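PDB 1VKY: S-adenosylmethionine:tRNA ribosyltransferase-isomerase from Thermotoga maritima, which probably transfers and isomerises the ribose moiety of S-adenosylmethionine onto preQ1-modified tRNA, giving epoxyqueuosine in the queuosine pathway. Local coordinates for residues T262-L267 with F291-V296. Sequence-based numbering, arbitrary orientation.
Sequences TTVRTL and FEFKLV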
loop_
_atom_site.group_PDB
_atom_site.type_symbol
_atom_site.label_atom_id
_atom_site.label_comp_id
_atom_site.label_asym_id
_atom_site.label_seq_id
_atom_site.Cartn_x
_atom_site.Cartn_y
_atom_site.Cartn_z
ATOM N N THR B 262 7.642 16.054 1.857
ATOM C CA THR B 262 6.641 17.108 1.514
ATOM C C THR B 262 6.747 18.287 2.480
ATOM O O THR B 262 6.781 19.442 2.069
ATOM C CB THR B 262 5.226 16.554 1.537
ATOM O OG1 THR B 262 5.122 15.547 0.529
ATOM C CG2 THR B 262 4.194 17.629 1.109
ATOM N N THR B 263 6.784 18.005 3.776
ATOM C CA THR B 263 7.000 19.058 4.759
ATOM C C THR B 263 8.266 19.876 4.460
ATOM O O THR B 263 8.256 21.111 4.530
ATOM C CB THR B 263 7.106 18.437 6.148
ATOM O OG1 THR B 263 5.872 17.788 6.498
ATOM C CG2 THR B 263 7.288 19.522 7.202
ATOM N N VAL B 264 9.362 19.182 4.149
ATOM C CA VAL B 264 10.630 19.884 3.814
ATOM C C VAL B 264 10.464 20.841 2.674
ATOM O O VAL B 264 10.902 21.961 2.765
ATOM C CB VAL B 264 11.734 18.888 3.456
ATOM C CG1 VAL B 264 12.992 19.612 2.946
ATOM C CG2 VAL B 264 12.072 18.029 4.653
ATOM N N ARG B 265 9.860 20.392 1.570
ATOM C CA ARG B 265 9.704 21.255 0.398
ATOM C C ARG B 265 8.842 22.434 0.716
ATOM O O ARG B 265 9.137 23.541 0.291
ATOM C CB ARG B 265 9.138 20.476 -0.810
ATOM C CG ARG B 265 9.987 19.266 -1.245
ATOM C CD ARG B 265 9.464 18.482 -2.549
ATOM N NE ARG B 265 8.145 18.993 -2.899
ATOM C CZ ARG B 265 6.988 18.374 -2.731
ATOM N NH1 ARG B 265 6.932 17.131 -2.272
ATOM N NH2 ARG B 265 5.859 19.021 -3.045
ATOM N N THR B 266 7.798 22.254 1.522
ATOM C CA THR B 266 6.954 23.390 1.904
ATOM C C THR B 266 7.686 24.399 2.747
ATOM O O THR B 266 7.644 25.594 2.475
ATOM C CB THR B 266 5.668 22.874 2.650
ATOM O OG1 THR B 266 4.814 22.237 1.672
ATOM C CG2 THR B 266 4.844 24.066 3.198
ATOM N N LEU B 267 8.370 23.933 3.783
ATOM C CA LEU B 267 9.104 24.829 4.645
ATOM C C LEU B 267 10.281 25.560 3.972
ATOM O O LEU B 267 10.511 26.760 4.236
ATOM C CB LEU B 267 9.590 24.075 5.870
ATOM C CG LEU B 267 8.508 23.555 6.848
ATOM C CD1 LEU B 267 9.281 22.738 7.897
ATOM C CD2 LEU B 267 7.679 24.649 7.484
ATOM N N PHE B 291 22.591 21.738 -0.860
ATOM C CA PHE B 291 21.450 22.632 -0.564
ATOM C C PHE B 291 21.519 23.077 0.892
ATOM O O PHE B 291 21.798 22.252 1.764
ATOM C CB PHE B 291 20.123 21.880 -0.812
ATOM C CG PHE B 291 18.897 22.777 -0.863
ATOM C CD1 PHE B 291 18.450 23.306 -2.058
ATOM C CD2 PHE B 291 18.174 23.061 0.292
ATOM C CE1 PHE B 291 17.319 24.129 -2.088
ATOM C CE2 PHE B 291 17.012 23.849 0.244
ATOM C CZ PHE B 291 16.591 24.350 -0.937
ATOM N N GLU B 292 21.226 24.356 1.145
ATOM C CA GLU B 292 21.200 24.916 2.487
ATOM C C GLU B 292 19.762 24.947 3.029
ATOM O O GLU B 292 18.896 25.632 2.475
ATOM C CB GLU B 292 21.717 26.357 2.467
ATOM C CG GLU B 292 21.827 27.020 3.836
ATOM C CD GLU B 292 22.903 26.382 4.735
ATOM O OE1 GLU B 292 23.849 25.716 4.225
ATOM O OE2 GLU B 292 22.796 26.550 5.971
ATOM N N PHE B 293 19.549 24.232 4.126
ATOM C CA PHE B 293 18.230 24.133 4.731
ATOM C C PHE B 293 18.074 25.286 5.721
ATOM O O PHE B 293 18.773 25.354 6.719
ATOM C CB PHE B 293 18.034 22.747 5.313
ATOM C CG PHE B 293 17.936 21.716 4.242
ATOM C CD1 PHE B 293 19.099 21.216 3.627
ATOM C CD2 PHE B 293 16.698 21.308 3.777
ATOM C CE1 PHE B 293 19.016 20.306 2.551
ATOM C CE2 PHE B 293 16.592 20.429 2.735
ATOM C CZ PHE B 293 17.755 19.918 2.093
ATOM N N LYS B 294 17.200 26.226 5.394
ATOM C CA LYS B 294 16.990 27.411 6.196
ATOM C C LYS B 294 16.018 27.226 7.348
ATOM O O LYS B 294 16.052 27.964 8.338
ATOM C CB LYS B 294 16.487 28.533 5.300
ATOM C CG LYS B 294 17.542 28.968 4.301
ATOM C CD LYS B 294 17.014 30.076 3.343
ATOM C CE LYS B 294 18.166 30.672 2.491
ATOM N NZ LYS B 294 19.563 30.575 3.103
ATOM N N LEU B 295 15.106 26.296 7.234
ATOM C CA LEU B 295 14.115 26.112 8.297
ATOM C C LEU B 295 14.175 24.728 8.932
ATOM O O LEU B 295 13.938 24.555 10.135
ATOM C CB LEU B 295 12.689 26.375 7.802
ATOM C CG LEU B 295 12.069 27.743 7.992
ATOM C CD1 LEU B 295 10.658 27.764 7.546
ATOM C CD2 LEU B 295 12.188 28.289 9.445
ATOM N N VAL B 296 14.592 23.746 8.189
ATOM C CA VAL B 296 14.546 22.370 8.709
ATOM C C VAL B 296 15.853 21.975 9.413
ATOM O O VAL B 296 16.905 21.949 8.773
ATOM C CB VAL B 296 14.268 21.424 7.559
ATOM C CG1 VAL B 296 14.222 19.942 8.065
ATOM C CG2 VAL B 296 12.987 21.791 6.850
#
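Helix 261-270, which follows strand 256-259 of the large mixed sheet, brings Val-264 and Leu-267 against the loop that leads into the neighbouring parallel strand 298-302, and the apolar side chains of Phe-293, Leu-295 and Val-296 meet them in a buried contact. With chi1 at 173°, Val-264 holds CG1 trans to its own nitrogen and at the rim of the Phe-293 ring: CG1 lies 3.7 Å from Phe-293 CE2, near the ring plane, so the aromatic group is touched at its edge. Phe-291 CD2 stands 3.6 Å above the plane of the Phe-293 ring, over its centre. One turn along the helix, Leu-267 CD1 reaches Val-296 CG2 at 4.0 Å, the two side chains crossing at about a right angle. The same CG2 lies 4.5 Å from Val-264 CG2, a looser approach, and has both helix side chains as neighbours. Leu-295 packs beside the backbone of Leu-267: Leu-295 CD1 lies 3.5 Å from Leu-267 O and 4.2 Å from Leu-267 CB. OE1 of Glu-268, next on the helix, accepts a hydrogen bond from Lys-294 N, and OE2 those of Leu-295 N and Val-296 N. Beyond the contact, Val-264 and Val-296 both rest on Ala-258 of strand 256-259, while Phe-317 of helix 309-318 touches Val-296 and meets the Phe-293 ring edge-to-face.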